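Side-chain contacts in alpha-1,3-glucanase (PDB 6K0P), which hydrolyses alpha-1,3-glucan as a bacterial glycoside hydrolase of family 87: residues 47-52 with 166-171; 76-81 with 380-385. The protein carries 1 engineered substitution. All blocks are in the same frame, centred on the assembly; numbering follows the deposited sequence.

Contact 1 (47-52 with 166-171); sequences GEASGR and YVDLLE. With CA (calcium ion), chain J.
Ser50 and Asp168 close one side of a calcium site, where a loop is tied to the strand 165-173. Asp168 gives the metal two oxygens: its carboxylate OD1 lies 2.3 Å from calcium and its own backbone O 2.6 Å from it. Asp168 CG, anti to the backbone N (chi1 -179°), stays beside the carbonyl carbon, and this lets side chain and main chain turn to the same ion. From the loop the backbone O of Ser50 binds calcium at 2.4 Å. The other carboxylate oxygen is used differently: Asp168 OD2 receives the backbone N-H of Ser50 on its syn lone pair, with N and OD2 2.8 Å apart and an N-H...O angle of 162°. Metal, amide and a salt bridge from Arg78 to OD2 together fix how the carboxylate is rotated. CB of Ala49 lies 3.6 Å from Asp168 OD1, and next to it CB of Ser50 packs 3.5 Å from Leu169 CD2. The loop has its own braces: Arg52 N bonds to Ala49 O, and Arg52 NH1 reaches Gly47 O, 2.9 Å away and tilted from the guanidinium plane. Calcium's remaining ligands are both carboxylate oxygens of Glu25, one of Glu23 and the backbone O of Ser53, seven oxygens in all. On the strand, Asp168 and Leu169 both face Arg78 in a classic beta bulge. A buried calcium stitching a loop to a sheet in this way is consistent with the structural metal sites of galactose-binding-like beta domains, the clan to which this region belongs.

Contact 2 (76-81 with 380-385); sequences VLRNAV and ATNVRR. With ACY (acetic acid), chain K.
The guanidinium of Arg78 lies flat over the side-chain amide of Asn382, the two planes 16° apart, in an offset stack. This is the tight part: Asn382 CG sits under one face toward the rim, 3.6 Å from Arg78 CZ, and Arg78 NH2 is likewise 3.6 Å from Asn382 CB. The two approach from opposite directions; Arg78 gets there because CG is anti to the backbone N (chi1 -171°) and the chain runs extended to NE. Arg78 NH1 and Asn382 ND2, 3.4 Å apart, are two donors stacked without bonding. The polar partners of NH1 are instead Asp168, in a salt bridge, and the backbone O of Glu48. Beyond the stack the contact is looser: Arg384 NE stays 5.8 Å from Arg78 NH2, and the partly exposed Arg385 points elsewhere, its NE giving a nearly straight bond (170°) to acetic acid OXT at 2.8 Å and its NH2 one to acetic acid O at 3.0 Å. A leucine in place of Arg78 would probably leave Asp168 OD2 without its arginine partner and strip the flat cover from the Asn382 amide. The segments thus meet by flat stacking, and the buried arginine's charge is probably balanced by Asp168.

How the contacts relate
Contacts 1 and 2 are both buried, their centres about 7 Å apart, and both reach one antiparallel sheet, through the neighbouring strands 165-173 and 72-80. Contact 1 stays within the N-terminal beta domain and works by metal ligation. Contact 2 reaches from that domain to the parallel beta-helix, at a corner of its chain, and relies on stacked planar groups; beyond the touching pair a partly exposed residue, Arg385, holds acetic acid, probably from the crystallisation liquor. The segments alternate along the sequence, and the calcium loop also packs against the beta-helix, with Ser50 N 3.4 Å from Asn382 ND2. Calcium loop, sheet and beta-helix thus converge in one buried region.

Contact 1 (47-52 with 166-171)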
ATOM      1  N   GLY A  47     -11.902  -1.587  12.860  1.00  9.91           N
ATOM      2  CA  GLY A  47     -12.039  -1.248  11.452  1.00 11.53           C
ATOM      3  C   GLY A  47     -10.724  -0.950  10.761  1.00 11.00           C
ATOM      4  O   GLY A  47     -10.594  -1.185   9.558  1.00 10.53           O
ATOM      5  N   GLU A  48      -9.741  -0.439  11.498  1.00  9.14           N
ATOM      6  CA  GLU A  48      -8.447  -0.086  10.920  1.00  9.42           C
ATOM      7  C   GLU A  48      -7.403  -1.183  11.052  1.00 10.25           C
ATOM      8  O   GLU A  48      -6.281  -1.008  10.565  1.00  9.22           O
ATOM      9  CB  GLU A  48      -7.915   1.214  11.527  1.00 10.21           C
ATOM     10  CG  GLU A  48      -8.755   2.436  11.161  1.00 10.26           C
ATOM     11  CD  GLU A  48      -8.000   3.738  11.321  1.00  9.56           C
ATOM     12  OE1 GLU A  48      -6.802   3.701  11.667  1.00 10.01           O
ATOM     13  OE2 GLU A  48      -8.609   4.808  11.089  1.00 10.84           O
ATOM     14  N   ALA A  49      -7.730  -2.286  11.708  1.00  9.12           N
ATOM     15  CA  ALA A  49      -6.779  -3.368  11.896  1.00  9.91           C
ATOM     16  C   ALA A  49      -6.716  -4.265  10.662  1.00  9.07           C
ATOM     17  O   ALA A  49      -7.679  -4.396   9.902  1.00  9.55           O
ATOM     18  CB  ALA A  49      -7.190  -4.221  13.102  1.00 12.00           C
ATOM     19  N   SER A  50      -5.545  -4.868  10.456  1.00  8.95           N
ATOM     20  CA  SER A  50      -5.434  -5.978   9.519  1.00  9.46           C
ATOM     21  C   SER A  50      -6.392  -7.092   9.933  1.00  9.35           C
ATOM     22  O   SER A  50      -6.456  -7.471  11.104  1.00 10.23           O
ATOM     23  CB  SER A  50      -3.993  -6.487   9.539  1.00 10.41           C
ATOM     24  OG  SER A  50      -3.768  -7.450   8.518  1.00 10.82           O
ATOM     25  N   GLY A  51      -7.155  -7.603   8.972  1.00  8.79           N
ATOM     26  CA  GLY A  51      -8.179  -8.575   9.304  1.00 10.47           C
ATOM     27  C   GLY A  51      -9.378  -7.991  10.008  1.00  9.31           C
ATOM     28  O   GLY A  51     -10.257  -8.749  10.428  1.00 11.79           O
ATOM     29  N   ARG A  52      -9.435  -6.663  10.141  1.00 10.08           N
ATOM     30  CA  ARG A  52     -10.488  -5.960  10.870  1.00  8.72           C
ATOM     31  C   ARG A  52     -10.583  -6.398  12.327  1.00 10.79           C
ATOM     32  O   ARG A  52     -11.640  -6.267  12.949  1.00 10.72           O
ATOM     33  CB  ARG A  52     -11.851  -6.020  10.169  1.00 10.86           C
ATOM     34  CG  ARG A  52     -11.764  -5.681   8.686  1.00 10.32           C
ATOM     35  CD  ARG A  52     -11.338  -4.223   8.436  1.00 10.42           C
ATOM     36  NE  ARG A  52     -11.298  -3.994   6.994  1.00  9.88           N
ATOM     37  CZ  ARG A  52     -11.595  -2.843   6.388  1.00 10.43           C
ATOM     38  NH1 ARG A  52     -11.930  -1.761   7.088  1.00 10.06           N
ATOM     39  NH2 ARG A  52     -11.549  -2.780   5.063  1.00 11.28           N
ATOM     40  N   TYR A 166      -3.316  -2.267  21.504  1.00 10.59           N
ATOM     41  CA  TYR A 166      -3.998  -3.175  20.589  1.00  9.08           C
ATOM     42  C   TYR A 166      -2.937  -3.851  19.740  1.00 10.45           C
ATOM     43  O   TYR A 166      -2.152  -3.172  19.076  1.00 11.38           O
ATOM     44  CB  TYR A 166      -4.950  -2.411  19.671  1.00  9.74           C
ATOM     45  CG  TYR A 166      -6.120  -1.766  20.379  1.00  9.45           C
ATOM     46  CD1 TYR A 166      -5.990  -0.508  20.973  1.00 10.54           C
ATOM     47  CD2 TYR A 166      -7.350  -2.408  20.456  1.00  9.57           C
ATOM     48  CE1 TYR A 166      -7.046   0.084  21.618  1.00 10.50           C
ATOM     49  CE2 TYR A 166      -8.422  -1.807  21.100  1.00 11.02           C
ATOM     50  CZ  TYR A 166      -8.258  -0.563  21.664  1.00 10.46           C
ATOM     51  OH  TYR A 166      -9.300   0.052  22.325  1.00 12.62           O
ATOM     52  N   VAL A 167      -2.904  -5.176  19.764  1.00  9.75           N
ATOM     53  CA  VAL A 167      -1.932  -5.947  18.993  1.00 10.14           C
ATOM     54  C   VAL A 167      -2.641  -6.471  17.753  1.00 10.41           C
ATOM     55  O   VAL A 167      -3.566  -7.284  17.855  1.00 10.09           O
ATOM     56  CB  VAL A 167      -1.337  -7.089  19.819  1.00  9.63           C
ATOM     57  CG1 VAL A 167      -0.363  -7.898  18.973  1.00 11.57           C
ATOM     58  CG2 VAL A 167      -0.661  -6.561  21.071  1.00 10.57           C
ATOM     59  N   ASP A 168      -2.216  -5.999  16.580  1.00  9.55           N
ATOM     60  CA  ASP A 168      -2.915  -6.285  15.330  1.00  8.15           C
ATOM     61  C   ASP A 168      -2.329  -7.502  14.620  1.00  8.91           C
ATOM     62  O   ASP A 168      -3.053  -8.453  14.293  1.00  9.59           O
ATOM     63  CB  ASP A 168      -2.861  -5.035  14.439  1.00  8.98           C
ATOM     64  CG  ASP A 168      -3.575  -5.216  13.123  1.00  9.93           C
ATOM     65  OD1 ASP A 168      -4.264  -6.238  12.953  1.00 10.05           O
ATOM     66  OD2 ASP A 168      -3.464  -4.328  12.251  1.00 10.21           O
ATOM     67  N   LEU A 169      -1.029  -7.471  14.345  1.00  9.30           N
ATOM     68  CA  LEU A 169      -0.348  -8.553  13.654  1.00  9.07           C
ATOM     69  C   LEU A 169       1.116  -8.519  14.053  1.00 11.31           C
ATOM     70  O   LEU A 169       1.613  -7.532  14.604  1.00 10.56           O
ATOM     71  CB  LEU A 169      -0.496  -8.449  12.121  1.00  9.61           C
ATOM     72  CG  LEU A 169       0.093  -7.220  11.395  1.00 11.12           C
ATOM     73  CD1 LEU A 169       1.619  -7.290  11.222  1.00 13.04           C
ATOM     74  CD2 LEU A 169      -0.543  -7.039  10.026  1.00 13.45           C
ATOM     75  N   LEU A 170       1.808  -9.605  13.729  1.00  9.88           N
ATOM     76  CA  LEU A 170       3.243  -9.737  13.931  1.00 11.14           C
ATOM     77  C   LEU A 170       3.869 -10.196  12.624  1.00 11.95           C
ATOM     78  O   LEU A 170       3.426 -11.194  12.045  1.00 12.32           O
ATOM     79  CB  LEU A 170       3.504 -10.780  15.024  1.00 11.01           C
ATOM     80  CG  LEU A 170       4.947 -11.023  15.470  1.00 10.32           C
ATOM     81  CD1 LEU A 170       5.444  -9.812  16.245  1.00 12.81           C
ATOM     82  CD2 LEU A 170       5.025 -12.299  16.311  1.00 12.92           C
ATOM     83  N   GLU A 171       4.882  -9.464  12.148  1.00  9.41           N
ATOM     84  CA  GLU A 171       5.770  -9.968  11.105  1.00  9.72           C
ATOM     85  C   GLU A 171       6.875 -10.741  11.791  1.00 10.55           C
ATOM     86  O   GLU A 171       7.391 -10.304  12.824  1.00 11.37           O
ATOM     87  CB  GLU A 171       6.468  -8.839  10.341  1.00 13.05           C
ATOM     88  CG  GLU A 171       5.588  -7.931   9.548  1.00 11.97           C
ATOM     89  CD  GLU A 171       6.395  -6.858   8.830  1.00 11.60           C
ATOM     90  OE1 GLU A 171       7.586  -7.086   8.529  1.00 12.44           O
ATOM     91  OE2 GLU A 171       5.849  -5.780   8.560  1.00 12.00           O
TER
HETATM   92 CA    CA J2006      -5.282  -8.272  13.004  1.00  9.69          CA

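Contact 2 (76-81 with 380-385)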
ATOM      1  N   VAL A  76       8.204  -7.490  13.577  1.00 10.43           N
ATOM      2  CA  VAL A  76       7.520  -6.203  13.476  1.00  8.69           C
ATOM      3  C   VAL A  76       6.132  -6.358  14.088  1.00 10.49           C
ATOM      4  O   VAL A  76       5.354  -7.225  13.667  1.00 10.33           O
ATOM      5  CB  VAL A  76       7.442  -5.674  12.035  1.00  9.09           C
ATOM      6  CG1 VAL A  76       6.727  -4.318  12.019  1.00 10.25           C
ATOM      7  CG2 VAL A  76       8.851  -5.538  11.432  1.00 10.00           C
ATOM      8  N   LEU A  77       5.831  -5.533  15.086  1.00  9.48           N
ATOM      9  CA  LEU A  77       4.544  -5.561  15.771  1.00  9.88           C
ATOM     10  C   LEU A  77       3.710  -4.367  15.311  1.00  8.09           C
ATOM     11  O   LEU A  77       4.044  -3.218  15.619  1.00 10.02           O
ATOM     12  CB  LEU A  77       4.764  -5.489  17.282  1.00  9.94           C
ATOM     13  CG  LEU A  77       3.514  -5.722  18.122  1.00 11.71           C
ATOM     14  CD1 LEU A  77       3.169  -7.218  18.136  1.00 13.75           C
ATOM     15  CD2 LEU A  77       3.763  -5.193  19.526  1.00 12.67           C
ATOM     16  N   ARG A  78       2.625  -4.632  14.582  1.00  8.08           N
ATOM     17  CA  ARG A  78       1.668  -3.578  14.260  1.00  7.94           C
ATOM     18  C   ARG A  78       0.698  -3.464  15.424  1.00  9.08           C
ATOM     19  O   ARG A  78       0.100  -4.465  15.843  1.00  9.85           O
ATOM     20  CB  ARG A  78       0.901  -3.860  12.967  1.00  9.20           C
ATOM     21  CG  ARG A  78       0.054  -2.667  12.488  1.00  9.91           C
ATOM     22  CD  ARG A  78      -0.568  -2.923  11.124  1.00  9.17           C
ATOM     23  NE  ARG A  78      -0.945  -1.690  10.429  1.00  9.22           N
ATOM     24  CZ  ARG A  78      -2.199  -1.251  10.282  1.00  9.45           C
ATOM     25  NH1 ARG A  78      -3.226  -1.917  10.812  1.00 10.81           N
ATOM     26  NH2 ARG A  78      -2.425  -0.133   9.605  1.00 10.11           N
ATOM     27  N   ASN A  79       0.560  -2.247  15.943  1.00  9.01           N
ATOM     28  CA  ASN A  79      -0.098  -2.029  17.218  1.00  8.84           C
ATOM     29  C   ASN A  79      -0.692  -0.632  17.251  1.00  8.94           C
ATOM     30  O   ASN A  79      -0.353   0.232  16.439  1.00  9.79           O
ATOM     31  CB  ASN A  79       0.904  -2.195  18.371  1.00  8.89           C
ATOM     32  CG  ASN A  79       1.916  -1.065  18.419  1.00 10.38           C
ATOM     33  OD1 ASN A  79       1.673  -0.032  19.055  1.00  9.93           O
ATOM     34  ND2 ASN A  79       3.048  -1.243  17.725  1.00 10.46           N
ATOM     35  N   ALA A  80      -1.588  -0.415  18.210  1.00 10.04           N
ATOM     36  CA  ALA A  80      -2.088   0.925  18.491  1.00 10.02           C
ATOM     37  C   ALA A  80      -1.928   1.201  19.975  1.00  9.74           C
ATOM     38  O   ALA A  80      -2.294   0.365  20.812  1.00  9.67           O
ATOM     39  CB  ALA A  80      -3.559   1.088  18.076  1.00  9.94           C
ATOM     40  N   VAL A  81      -1.370   2.369  20.296  1.00  9.43           N
ATOM     41  CA  VAL A  81      -1.253   2.843  21.673  1.00 10.00           C
ATOM     42  C   VAL A  81      -1.914   4.211  21.759  1.00 11.55           C
ATOM     43  O   VAL A  81      -2.364   4.758  20.746  1.00 11.99           O
ATOM     44  CB  VAL A  81       0.214   2.882  22.148  1.00 10.33           C
ATOM     45  CG1 VAL A  81       0.790   1.472  22.152  1.00 12.31           C
ATOM     46  CG2 VAL A  81       1.068   3.810  21.278  1.00 10.61           C
ATOM     47  N   ALA A 380      -0.622  -5.132  -1.312  1.00  9.36           N
ATOM     48  CA  ALA A 380      -0.949  -3.828  -0.739  1.00 10.79           C
ATOM     49  C   ALA A 380      -2.084  -4.017   0.256  1.00 10.96           C
ATOM     50  O   ALA A 380      -3.195  -4.383  -0.134  1.00 10.87           O
ATOM     51  CB  ALA A 380      -1.333  -2.829  -1.830  1.00 10.80           C
ATOM     52  N   THR A 381      -1.811  -3.775   1.538  1.00 10.54           N
ATOM     53  CA  THR A 381      -2.792  -4.025   2.588  1.00  9.73           C
ATOM     54  C   THR A 381      -2.871  -2.814   3.508  1.00 10.79           C
ATOM     55  O   THR A 381      -1.981  -1.963   3.520  1.00  9.82           O
ATOM     56  CB  THR A 381      -2.422  -5.246   3.428  1.00 12.11           C
ATOM     57  OG1 THR A 381      -1.156  -5.017   4.057  1.00 14.40           O
ATOM     58  CG2 THR A 381      -2.341  -6.502   2.554  1.00 12.52           C
ATOM     59  N   ASN A 382      -3.938  -2.752   4.304  1.00  9.46           N
ATOM     60  CA  ASN A 382      -4.133  -1.641   5.233  1.00  9.35           C
ATOM     61  C   ASN A 382      -3.960  -0.305   4.513  1.00 10.24           C
ATOM     62  O   ASN A 382      -3.170   0.555   4.917  1.00  9.61           O
ATOM     63  CB  ASN A 382      -3.189  -1.741   6.433  1.00  9.68           C
ATOM     64  CG  ASN A 382      -3.568  -2.845   7.394  1.00 10.29           C
ATOM     65  OD1 ASN A 382      -2.763  -3.727   7.674  1.00 12.50           O
ATOM     66  ND2 ASN A 382      -4.791  -2.794   7.930  1.00 10.40           N
ATOM     67  N   VAL A 383      -4.690  -0.143   3.413  1.00  8.57           N
ATOM     68  CA  VAL A 383      -4.610   1.082   2.626  1.00  9.72           C
ATOM     69  C   VAL A 383      -5.400   2.146   3.375  1.00  9.26           C
ATOM     70  O   VAL A 383      -6.622   2.040   3.514  1.00 10.12           O
ATOM     71  CB  VAL A 383      -5.164   0.882   1.213  1.00 10.28           C
ATOM     72  CG1 VAL A 383      -4.814   2.094   0.370  1.00 10.63           C
ATOM     73  CG2 VAL A 383      -4.591  -0.389   0.584  1.00 11.38           C
ATOM     74  N   ARG A 384      -4.707   3.167   3.865  1.00  9.57           N
ATOM     75  CA  ARG A 384      -5.328   4.091   4.807  1.00  9.32           C
ATOM     76  C   ARG A 384      -6.219   5.126   4.131  1.00 10.87           C
ATOM     77  O   ARG A 384      -6.991   5.809   4.814  1.00 10.78           O
ATOM     78  CB  ARG A 384      -4.253   4.735   5.681  1.00  9.63           C
ATOM     79  CG  ARG A 384      -3.427   3.682   6.430  1.00 11.08           C
ATOM     80  CD  ARG A 384      -2.585   4.307   7.522  1.00 10.41           C
ATOM     81  NE  ARG A 384      -1.395   4.975   7.008  1.00  9.83           N
ATOM     82  CZ  ARG A 384      -0.482   5.530   7.793  1.00 10.19           C
ATOM     83  NH1 ARG A 384      -0.646   5.507   9.110  1.00 10.29           N
ATOM     84  NH2 ARG A 384       0.589   6.107   7.268  1.00 10.17           N
ATOM     85  N   ARG A 385      -6.125   5.256   2.811  1.00  9.71           N
ATOM     86  CA  ARG A 385      -7.015   6.084   2.013  1.00  9.70           C
ATOM     87  C   ARG A 385      -6.798   5.672   0.567  1.00 10.09           C
ATOM     88  O   ARG A 385      -5.673   5.338   0.193  1.00 11.09           O
ATOM     89  CB  ARG A 385      -6.678   7.575   2.193  1.00 10.82           C
ATOM     90  CG  ARG A 385      -7.455   8.493   1.270  1.00 11.76           C
ATOM     91  CD  ARG A 385      -6.955   9.912   1.387  1.00 17.47           C
ATOM     92  NE  ARG A 385      -7.593  10.766   0.395  1.00 16.93           N
ATOM     93  CZ  ARG A 385      -7.690  12.078   0.520  1.00 17.06           C
ATOM     94  NH1 ARG A 385      -7.180  12.678   1.592  1.00 15.78           N
ATOM     95  NH2 ARG A 385      -8.297  12.786  -0.427  1.00 15.77           N
TER
HETATM   96  C   ACY K2013      -9.221  10.101  -2.690  1.00 17.27           C
HETATM   97  O   ACY K2013      -8.997  11.349  -2.912  1.00 20.84           O
HETATM   98  OXT ACY K2013      -8.885   9.484  -1.689  1.00 16.83           O
HETATM   99  CH3 ACY K2013      -9.982   9.421  -3.820  1.00 22.34           C